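Local coordinates for protein Uly1 (Catenovulum maritimum, PDB 7DRQ) that probably cleaves ulvan, a polysaccharide of green seaweeds, as a calcium-binding lyase of polysaccharide lyase family 24 with a beta-propeller-type fold, at residues 278-283 and 288-293; 328-333 and 363-368; 258-263 and 320-325. All blocks are in the same frame, centred on the assembly; numbering follows the deposited sequence.

Contact 1 (278-283 and 288-293); sequences QRRFNL and RAQDGM. With CA (calcium ion), chain E.
Q278 reaches over to the backbone of G292: its NE2 donates to G292 O at 2.9 Å, tilted out of the carbonyl plane. The Q278 side chain runs alongside that of selenomethionine M293, and its OE1 accepts from a water that in turn accepts from Q290 NE2. R279 forms the hydrogen-bonded pair of the hairpin with D291, in which R279 N gives to D291 O and D291 N to R279 O. On the face carrying these two side chains, the guanidinium of R279 meets the carboxylate side-on. NH2 (2.9 Å) and NE (3.1 Å) both donate to D291 OD1 on its syn lone pair, while NE reaches OD2 weakly; the two planes are 32° apart. R280 holds CG anti to the backbone N (chi1 -175°) and bends at chi3, which brings NE within 2.7 Å of Q290 OE1 and NH2 within 2.9 Å. Q290 OE1 lies in the guanidinium plane facing NE and NH2 side-on, and so takes both N-H groups; the amide is turned only 16° from that plane. A leucine at R280 would probably leave Q290 OE1 without these two donors and its amide freer to turn. The ring of F281 lies against the R279 guanidinium, with CE2 3.1 Å above its plane and over its centre. The F281 backbone N donates to a water that donates to both A289 O and D291 OD2. Beyond it, L283 O binds the calcium ion at 2.3 Å, and D285 and F287 add the other protein ligands. D291 OD1 thus takes two guanidinium N-H groups and OD2 a water, an environment likely to keep this buried carboxylate ionised, while each arginine ties its strand to the next just before the chain turns into the calcium loop.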
loop_
_atom_site.group_PDB
_atom_site.type_symbol
_atom_site.label_atom_id
_atom_site.label_comp_id
_atom_site.label_asym_id
_atom_site.label_seq_id
_atom_site.Cartn_x
_atom_site.Cartn_y
_atom_site.Cartn_z
ATOM N N GLN A 278 4.924 4.227 -12.412
ATOM C CA GLN A 278 4.482 4.727 -13.703
ATOM C C GLN A 278 4.016 6.168 -13.534
ATOM O O GLN A 278 3.790 6.644 -12.423
ATOM C CB GLN A 278 3.368 3.832 -14.289
ATOM C CG GLN A 278 3.813 2.367 -14.323
ATOM C CD GLN A 278 2.876 1.454 -15.100
ATOM O OE1 GLN A 278 1.848 1.006 -14.582
ATOM N NE2 GLN A 278 3.233 1.166 -16.346
ATOM N N ARG A 279 3.880 6.870 -14.650
ATOM C CA ARG A 279 3.646 8.306 -14.639
ATOM C C ARG A 279 2.271 8.595 -15.232
ATOM O O ARG A 279 1.846 7.928 -16.175
ATOM C CB ARG A 279 4.745 9.031 -15.434
ATOM C CG ARG A 279 4.367 10.446 -15.883
ATOM C CD ARG A 279 5.493 11.114 -16.690
ATOM N NE ARG A 279 5.733 10.428 -17.957
ATOM C CZ ARG A 279 6.847 10.561 -18.680
ATOM N NH1 ARG A 279 7.802 11.377 -18.261
ATOM N NH2 ARG A 279 6.978 9.920 -19.840
ATOM N N ARG A 280 1.550 9.565 -14.670
ATOM C CA ARG A 280 0.354 10.075 -15.322
ATOM C C ARG A 280 0.641 11.509 -15.730
ATOM O O ARG A 280 0.860 12.367 -14.871
ATOM C CB ARG A 280 -0.896 10.016 -14.438
ATOM C CG ARG A 280 -2.156 10.456 -15.212
ATOM C CD ARG A 280 -3.444 10.351 -14.381
ATOM N NE ARG A 280 -3.727 8.985 -13.942
ATOM C CZ ARG A 280 -4.809 8.628 -13.256
ATOM N NH1 ARG A 280 -5.739 9.526 -12.962
ATOM N NH2 ARG A 280 -4.972 7.362 -12.873
ATOM N N PHE A 281 0.626 11.786 -16.996
ATOM C CA PHE A 281 0.907 13.111 -17.488
ATOM C C PHE A 281 -0.351 13.934 -17.772
ATOM O O PHE A 281 -0.271 15.090 -17.842
ATOM C CB PHE A 281 1.660 13.034 -18.833
ATOM C CG PHE A 281 3.070 13.508 -18.817
ATOM C CD1 PHE A 281 3.433 14.646 -18.202
ATOM C CD2 PHE A 281 4.043 12.818 -19.513
ATOM C CE1 PHE A 281 4.726 15.069 -18.203
ATOM C CE2 PHE A 281 5.347 13.256 -19.546
ATOM C CZ PHE A 281 5.686 14.402 -18.877
ATOM N N ASN A 282 -1.464 13.277 -18.000
ATOM C CA ASN A 282 -2.702 13.965 -18.345
ATOM C C ASN A 282 -2.535 14.831 -19.581
ATOM O O ASN A 282 -3.168 15.882 -19.704
ATOM C CB ASN A 282 -3.221 14.802 -17.184
ATOM C CG ASN A 282 -3.375 13.986 -15.914
ATOM O OD1 ASN A 282 -4.311 13.188 -15.784
ATOM N ND2 ASN A 282 -2.454 14.184 -14.979
ATOM N N LEU A 283 -1.680 14.416 -20.482
ATOM C CA LEU A 283 -1.680 15.017 -21.808
ATOM C C LEU A 283 -2.838 14.466 -22.628
ATOM O O LEU A 283 -3.208 13.298 -22.480
ATOM C CB LEU A 283 -0.383 14.707 -22.532
ATOM C CG LEU A 283 0.895 15.291 -21.964
ATOM C CD1 LEU A 283 2.071 14.455 -22.445
ATOM C CD2 LEU A 283 1.023 16.738 -22.422
ATOM N N ARG A 288 -4.775 6.899 -21.829
ATOM C CA ARG A 288 -5.963 7.217 -21.039
ATOM C C ARG A 288 -5.591 7.637 -19.625
ATOM O O ARG A 288 -6.241 8.507 -19.033
ATOM C CB ARG A 288 -6.886 6.001 -21.000
ATOM C CG ARG A 288 -8.133 6.197 -20.178
ATOM C CD ARG A 288 -9.015 4.951 -20.273
ATOM N NE ARG A 288 -10.166 5.048 -19.385
ATOM C CZ ARG A 288 -10.489 4.145 -18.469
ATOM N NH1 ARG A 288 -9.751 3.055 -18.311
ATOM N NH2 ARG A 288 -11.567 4.323 -17.719
ATOM N N ALA A 289 -4.556 7.013 -19.063
ATOM C CA ALA A 289 -4.136 7.290 -17.696
ATOM C C ALA A 289 -2.620 7.283 -17.627
ATOM O O ALA A 289 -1.980 8.223 -18.111
ATOM C CB ALA A 289 -4.756 6.280 -16.727
ATOM N N GLN A 290 -2.019 6.219 -17.088
ATOM C CA GLN A 290 -0.566 6.247 -16.915
ATOM C C GLN A 290 0.171 5.955 -18.220
ATOM O O GLN A 290 -0.384 5.431 -19.194
ATOM C CB GLN A 290 -0.127 5.250 -15.832
ATOM C CG GLN A 290 -0.273 5.738 -14.389
ATOM C CD GLN A 290 -1.684 5.643 -13.873
ATOM O OE1 GLN A 290 -2.486 6.569 -14.028
ATOM N NE2 GLN A 290 -2.011 4.512 -13.230
ATOM N N ASP A 291 1.455 6.296 -18.214
ATOM C CA ASP A 291 2.379 5.973 -19.293
ATOM C C ASP A 291 3.728 5.631 -18.677
ATOM O O ASP A 291 4.023 5.993 -17.536
ATOM C CB ASP A 291 2.528 7.144 -20.301
ATOM C CG ASP A 291 3.332 8.314 -19.731
ATOM O OD1 ASP A 291 4.568 8.313 -19.896
ATOM O OD2 ASP A 291 2.725 9.232 -19.126
ATOM N N GLY A 292 4.545 4.925 -19.448
ATOM C CA GLY A 292 5.908 4.657 -19.057
ATOM C C GLY A 292 6.049 3.646 -17.938
ATOM O O GLY A 292 5.052 3.185 -17.363
HETATM N N MSE A 293 7.283 3.286 -17.637
HETATM C CA MSE A 293 7.604 2.436 -16.498
HETATM C C MSE A 293 8.982 2.874 -16.010
HETATM O O MSE A 293 9.916 3.020 -16.802
HETATM C CB MSE A 293 7.572 0.960 -16.891
HETATM C CG MSE A 293 7.792 0.014 -15.744
HETATM SE SE MSE A 293 7.531 -1.838 -16.388
HETATM C CE MSE A 293 5.623 -1.837 -16.701
HETATM CA CA CA E . -3.388 11.225 -21.432
HETATM O O HOH W 1 -0.005 2.346 -12.858
HETATM O O HOH W 2 0.159 9.731 -18.914
HETATM O O HOH W 3 -3.213 10.655 -18.990
HETATM O O HOH W 4 -5.251 11.381 -17.530
HETATM O O HOH W 5 -0.985 11.449 -20.893
HETATM O O HOH W 6 -5.367 11.271 -23.033
HETATM O O HOH W 7 -4.989 12.434 -20.286
#

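Contact 2 (328-333 and 363-368)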
loop_
_atom_site.group_PDB
_atom_site.type_symbol
_atom_site.label_atom_id
_atom_site.label_comp_id
_atom_site.label_asym_id
_atom_site.label_seq_id
_atom_site.Cartn_x
_atom_site.Cartn_y
_atom_site.Cartn_z
HETATM N N MSE A 328 11.141 1.082 -19.383
HETATM C CA MSE A 328 10.317 0.466 -20.449
HETATM C C MSE A 328 9.154 1.381 -20.815
HETATM O O MSE A 328 8.676 2.131 -19.972
HETATM C CB MSE A 328 9.811 -0.920 -19.994
HETATM C CG MSE A 328 9.381 -1.906 -21.116
HETATM SE SE MSE A 328 7.496 -1.826 -21.651
HETATM C CE MSE A 328 6.670 -1.872 -19.795
ATOM N N ARG A 329 8.712 1.355 -22.070
ATOM C CA ARG A 329 7.557 2.158 -22.469
ATOM C C ARG A 329 6.412 1.207 -22.746
ATOM O O ARG A 329 6.384 0.591 -23.816
ATOM C CB ARG A 329 7.867 2.987 -23.718
ATOM C CG ARG A 329 9.028 3.958 -23.581
ATOM C CD ARG A 329 8.565 5.294 -23.043
ATOM N NE ARG A 329 9.616 6.288 -23.222
ATOM C CZ ARG A 329 9.724 7.399 -22.502
ATOM N NH1 ARG A 329 8.839 7.664 -21.548
ATOM N NH2 ARG A 329 10.732 8.233 -22.733
ATOM N N PRO A 330 5.437 1.048 -21.842
ATOM C CA PRO A 330 4.377 0.039 -22.093
ATOM C C PRO A 330 3.514 0.342 -23.312
ATOM O O PRO A 330 2.889 -0.580 -23.861
ATOM C CB PRO A 330 3.541 0.064 -20.804
ATOM C CG PRO A 330 4.418 0.675 -19.768
ATOM C CD PRO A 330 5.371 1.604 -20.482
ATOM N N GLY A 331 3.454 1.603 -23.752
ATOM C CA GLY A 331 2.764 1.913 -25.003
ATOM C C GLY A 331 3.309 1.115 -26.182
ATOM O O GLY A 331 2.567 0.813 -27.129
ATOM N N ASP A 332 4.606 0.766 -26.139
ATOM C CA ASP A 332 5.220 -0.065 -27.140
ATOM C C ASP A 332 4.505 -1.398 -27.304
ATOM O O ASP A 332 4.642 -2.024 -28.367
ATOM C CB ASP A 332 6.673 -0.343 -26.747
ATOM C CG ASP A 332 7.463 0.889 -26.700
ATOM O OD1 ASP A 332 6.850 1.953 -27.037
ATOM O OD2 ASP A 332 8.724 0.878 -26.578
ATOM N N LEU A 333 3.889 -1.915 -26.241
ATOM C CA LEU A 333 3.235 -3.209 -26.293
ATOM C C LEU A 333 1.968 -3.193 -27.141
ATOM O O LEU A 333 1.458 -4.265 -27.505
ATOM C CB LEU A 333 2.911 -3.666 -24.870
ATOM C CG LEU A 333 4.096 -3.657 -23.906
ATOM C CD1 LEU A 333 3.648 -4.007 -22.486
ATOM C CD2 LEU A 333 5.196 -4.595 -24.371
ATOM N N GLY A 363 3.570 -5.238 -15.372
ATOM C CA GLY A 363 2.564 -4.245 -15.698
ATOM C C GLY A 363 1.401 -4.880 -16.429
ATOM O O GLY A 363 1.511 -5.974 -16.991
ATOM N N GLN A 364 0.276 -4.172 -16.409
ATOM C CA GLN A 364 -0.883 -4.513 -17.225
ATOM C C GLN A 364 -1.183 -3.327 -18.129
ATOM O O GLN A 364 -1.423 -2.215 -17.649
ATOM C CB GLN A 364 -2.109 -4.854 -16.383
ATOM C CG GLN A 364 -3.263 -5.334 -17.259
ATOM C CD GLN A 364 -4.535 -5.607 -16.489
ATOM O OE1 GLN A 364 -4.513 -5.796 -15.268
ATOM N NE2 GLN A 364 -5.658 -5.648 -17.205
ATOM N N THR A 365 -1.168 -3.567 -19.433
ATOM C CA THR A 365 -1.368 -2.521 -20.430
ATOM C C THR A 365 -2.569 -2.913 -21.278
ATOM O O THR A 365 -2.522 -3.925 -21.984
ATOM C CB THR A 365 -0.113 -2.358 -21.289
ATOM O OG1 THR A 365 0.997 -2.034 -20.438
ATOM C CG2 THR A 365 -0.296 -1.235 -22.346
ATOM N N ASN A 366 -3.638 -2.122 -21.217
ATOM C CA ASN A 366 -4.890 -2.488 -21.870
ATOM C C ASN A 366 -5.119 -1.654 -23.124
ATOM O O ASN A 366 -4.781 -0.466 -23.161
ATOM C CB ASN A 366 -6.077 -2.304 -20.926
ATOM C CG ASN A 366 -5.934 -3.117 -19.663
ATOM O OD1 ASN A 366 -5.525 -4.278 -19.708
ATOM N ND2 ASN A 366 -6.250 -2.511 -18.527
ATOM N N GLU A 367 -5.712 -2.277 -24.140
ATOM C CA GLU A 367 -6.181 -1.543 -25.309
ATOM C C GLU A 367 -7.617 -1.095 -25.071
ATOM O O GLU A 367 -8.469 -1.902 -24.687
ATOM C CB GLU A 367 -6.094 -2.392 -26.577
ATOM C CG GLU A 367 -6.412 -1.558 -27.838
ATOM C CD GLU A 367 -6.109 -2.285 -29.128
ATOM O OE1 GLU A 367 -5.764 -3.477 -29.059
ATOM O OE2 GLU A 367 -6.213 -1.660 -30.213
ATOM N N TRP A 368 -7.889 0.184 -25.326
ATOM C CA TRP A 368 -9.133 0.832 -24.921
ATOM C C TRP A 368 -9.788 1.421 -26.167
ATOM O O TRP A 368 -9.313 2.428 -26.700
ATOM C CB TRP A 368 -8.824 1.902 -23.870
ATOM C CG TRP A 368 -9.974 2.709 -23.350
ATOM C CD1 TRP A 368 -10.374 3.942 -23.790
ATOM C CD2 TRP A 368 -10.830 2.380 -22.253
ATOM N NE1 TRP A 368 -11.443 4.383 -23.050
ATOM C CE2 TRP A 368 -11.743 3.445 -22.100
ATOM C CE3 TRP A 368 -10.930 1.279 -21.396
ATOM C CZ2 TRP A 368 -12.743 3.441 -21.133
ATOM C CZ3 TRP A 368 -11.921 1.278 -20.431
ATOM C CH2 TRP A 368 -12.812 2.353 -20.305
#
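A short 3-10 turn, residues 330-333, packs here against the middle of strand 359-369 in the sheet that follows along the chain. The turn is documented by two backbone bonds, D332 N to R329 O and L333 N to P330 O, each 2.9 Å long. Its approach to the strand is narrow: P330 and L333 on one side, T365 on the other, with 116 Å² buried in all. The CB atoms of all three residues point toward the opposing segment. P330 CB comes within 3.3 Å of T365 OG1, so the hydroxyl oxygen rests against the CB methylene of the proline. L333 reaches the same oxygen from a different direction, its CD1 at 3.9 Å, and the two side chains cross at about a right angle. T365 has OG1 beside its own backbone N (chi1 -59°), which directs the hydroxyl at P330 and L333 and leaves the methyl CG2 to lie 3.6 Å from P330 O. No hydrogen bond spans the two segments; the evidence is for van der Waals packing by both branches of the threonine. Further out, the proline also rests on M293 of strand 290-298 and on I345, and G331 O accepts a bond from R286 in the calcium-site loop. L333 leans on S379 of strand 372-383, the neighbour that pairs with T365 through V377, while V343 of strand 343-344 touches T365. The turn is therefore wedged between two antiparallel sheets: P330 bridges them, touching M293 of strand 290-298 and T365 of strand 359-369, and L333 extends the packing to strand 372-383.

Contact 3 (258-263 and 320-325)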
loop_
_atom_site.group_PDB
_atom_site.type_symbol
_atom_site.label_atom_id
_atom_site.label_comp_id
_atom_site.label_asym_id
_atom_site.label_seq_id
_atom_site.Cartn_x
_atom_site.Cartn_y
_atom_site.Cartn_z
ATOM N N LYS A 258 5.448 19.612 -18.380
ATOM C CA LYS A 258 4.131 19.699 -17.767
ATOM C C LYS A 258 4.229 19.069 -16.387
ATOM O O LYS A 258 5.122 18.260 -16.126
ATOM C CB LYS A 258 3.078 18.971 -18.623
ATOM C CG LYS A 258 1.634 19.046 -18.149
ATOM C CD LYS A 258 0.804 18.050 -18.922
ATOM C CE LYS A 258 -0.693 18.130 -18.607
ATOM N NZ LYS A 258 -1.008 18.072 -17.168
ATOM N N ASN A 259 3.306 19.446 -15.507
ATOM C CA ASN A 259 3.152 18.724 -14.250
ATOM C C ASN A 259 2.820 17.258 -14.523
ATOM O O ASN A 259 2.266 16.912 -15.563
ATOM C CB ASN A 259 2.036 19.345 -13.411
ATOM C CG ASN A 259 2.389 20.726 -12.879
ATOM O OD1 ASN A 259 3.543 21.169 -12.936
ATOM N ND2 ASN A 259 1.380 21.417 -12.367
ATOM N N TRP A 260 3.153 16.387 -13.566
ATOM C CA TRP A 260 2.781 14.978 -13.678
ATOM C C TRP A 260 2.531 14.430 -12.283
ATOM O O TRP A 260 2.780 15.100 -11.281
ATOM C CB TRP A 260 3.852 14.158 -14.413
ATOM C CG TRP A 260 5.265 14.253 -13.861
ATOM C CD1 TRP A 260 6.133 15.308 -13.981
ATOM C CD2 TRP A 260 5.968 13.245 -13.115
ATOM N NE1 TRP A 260 7.328 15.015 -13.360
ATOM C CE2 TRP A 260 7.250 13.759 -12.816
ATOM C CE3 TRP A 260 5.637 11.963 -12.671
ATOM C CZ2 TRP A 260 8.201 13.026 -12.104
ATOM C CZ3 TRP A 260 6.586 11.243 -11.951
ATOM C CH2 TRP A 260 7.844 11.777 -11.671
ATOM N N SER A 261 1.996 13.208 -12.227
ATOM C CA SER A 261 1.721 12.510 -10.977
ATOM C C SER A 261 2.320 11.110 -11.049
ATOM O O SER A 261 2.548 10.563 -12.130
ATOM C CB SER A 261 0.215 12.432 -10.699
ATOM O OG SER A 261 -0.017 12.055 -9.347
ATOM N N ILE A 262 2.563 10.521 -9.886
ATOM C CA ILE A 262 3.423 9.349 -9.778
ATOM C C ILE A 262 2.629 8.205 -9.160
ATOM O O ILE A 262 1.960 8.383 -8.136
ATOM C CB ILE A 262 4.697 9.676 -8.971
ATOM C CG1 ILE A 262 5.582 8.436 -8.788
ATOM C CG2 ILE A 262 4.345 10.340 -7.620
ATOM C CD1 ILE A 262 6.997 8.798 -8.343
ATOM N N TYR A 263 2.675 7.043 -9.814
ATOM C CA TYR A 263 1.871 5.873 -9.458
ATOM C C TYR A 263 2.840 4.720 -9.239
ATOM O O TYR A 263 3.268 4.074 -10.200
ATOM C CB TYR A 263 0.843 5.555 -10.553
ATOM C CG TYR A 263 -0.278 6.561 -10.582
ATOM C CD1 TYR A 263 -0.094 7.815 -11.153
ATOM C CD2 TYR A 263 -1.513 6.272 -10.013
ATOM C CE1 TYR A 263 -1.114 8.749 -11.159
ATOM C CE2 TYR A 263 -2.537 7.201 -10.018
ATOM C CZ TYR A 263 -2.327 8.434 -10.589
ATOM O OH TYR A 263 -3.334 9.362 -10.593
ATOM N N VAL A 320 12.625 15.614 -11.507
ATOM C CA VAL A 320 11.711 16.473 -12.250
ATOM C C VAL A 320 11.225 15.806 -13.528
ATOM O O VAL A 320 10.041 15.889 -13.854
ATOM C CB VAL A 320 12.356 17.838 -12.566
ATOM C CG1 VAL A 320 11.369 18.718 -13.338
ATOM C CG2 VAL A 320 12.812 18.525 -11.287
ATOM N N LYS A 321 12.129 15.154 -14.266
ATOM C CA LYS A 321 11.831 14.463 -15.519
ATOM C C LYS A 321 11.875 12.961 -15.261
ATOM O O LYS A 321 12.961 12.390 -15.098
ATOM C CB LYS A 321 12.850 14.820 -16.603
ATOM C CG LYS A 321 12.911 16.273 -17.049
ATOM C CD LYS A 321 14.028 16.423 -18.116
ATOM C CE LYS A 321 15.427 16.679 -17.486
ATOM N NZ LYS A 321 16.414 15.516 -17.456
ATOM N N ALA A 322 10.707 12.314 -15.263
ATOM C CA ALA A 322 10.659 10.887 -14.945
ATOM C C ALA A 322 11.548 10.052 -15.868
ATOM O O ALA A 322 12.087 9.024 -15.439
ATOM C CB ALA A 322 9.213 10.383 -15.004
ATOM N N ASP A 323 11.725 10.474 -17.127
ATOM C CA ASP A 323 12.465 9.657 -18.084
ATOM C C ASP A 323 13.898 9.362 -17.649
ATOM O O ASP A 323 14.478 8.389 -18.139
ATOM C CB ASP A 323 12.470 10.325 -19.465
ATOM C CG ASP A 323 11.154 10.143 -20.209
ATOM O OD1 ASP A 323 10.235 9.503 -19.650
ATOM O OD2 ASP A 323 11.030 10.649 -21.352
ATOM N N GLU A 324 14.484 10.160 -16.744
ATOM C CA GLU A 324 15.783 9.790 -16.186
ATOM C C GLU A 324 15.765 8.388 -15.608
ATOM O O GLU A 324 16.791 7.704 -15.603
ATOM C CB GLU A 324 16.209 10.769 -15.093
ATOM C CG GLU A 324 16.371 12.196 -15.582
ATOM C CD GLU A 324 17.186 13.034 -14.618
ATOM O OE1 GLU A 324 18.038 12.459 -13.886
ATOM O OE2 GLU A 324 16.966 14.263 -14.590
ATOM N N ALA A 325 14.609 7.948 -15.115
ATOM C CA ALA A 325 14.459 6.661 -14.445
ATOM C C ALA A 325 13.752 5.628 -15.319
ATOM O O ALA A 325 13.312 4.595 -14.819
ATOM C CB ALA A 325 13.712 6.852 -13.122
#
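W260 leaves its backbone with CB pointing toward segment 320-325, and its indole supplies all the contact from this side. CG sits between the backbone N and the carbonyl carbon (chi1 54°), a setting that carries the ring system across to the loop. Along the pyrrole side, CD1 passes 4.0 Å from V320 O. The next atom, NE1, donates to that oxygen at 2.9 Å with an N-H...O angle of 146°. This bond is somewhat bent: the acceptor lies a little out of the indole plane, and the donor is tilted from the carbonyl plane. CE2 and CZ2 follow, both still within van der Waals range of V320 O, and from CZ2 onward the partner changes to A322. CH2 at the far end is 3.9 Å from A322 CB. That methyl group stands over one face of the six-membered ring, 4.1 Å from its centroid and 19° off the normal, which meets the definition of a CH-pi contact. A buried indole N-H is thus matched to a main-chain carbonyl, while the benzene part takes apolar packing. R279 of strand 272-280 touches both W260 and A322. The pairing of N-H...O bond and CH-pi contact joins two connections flanking the same antiparallel sheet, those entering strand 261-269 and strand 326-328, an arrangement consistent with a blade of a beta-propeller, the clan of this BNR-repeat family.

Contacts 1 and 3 share one sheet and lie about 9 Å apart between centres: strand 261-269 pairs with strand 272-280 through Q278 N to Y263 O (2.8 Å) and R280 N to S261 O (2.9 Å), both probable hydrogen bonds. Contact 2, about 10 Å from contact 1, meets it through packing of G292 C on P330 CD (3.3 Å) and joins this sheet to the next. A salt bridge from R329 NH2 to D323 OD2 (2.8 Å) links contacts 2 and 3, whose centres are about 17 Å apart. Contact 1 contains calcium ligand L283; the side chains of W260 and T365 lie about 11 and 13 Å from a calcium ion.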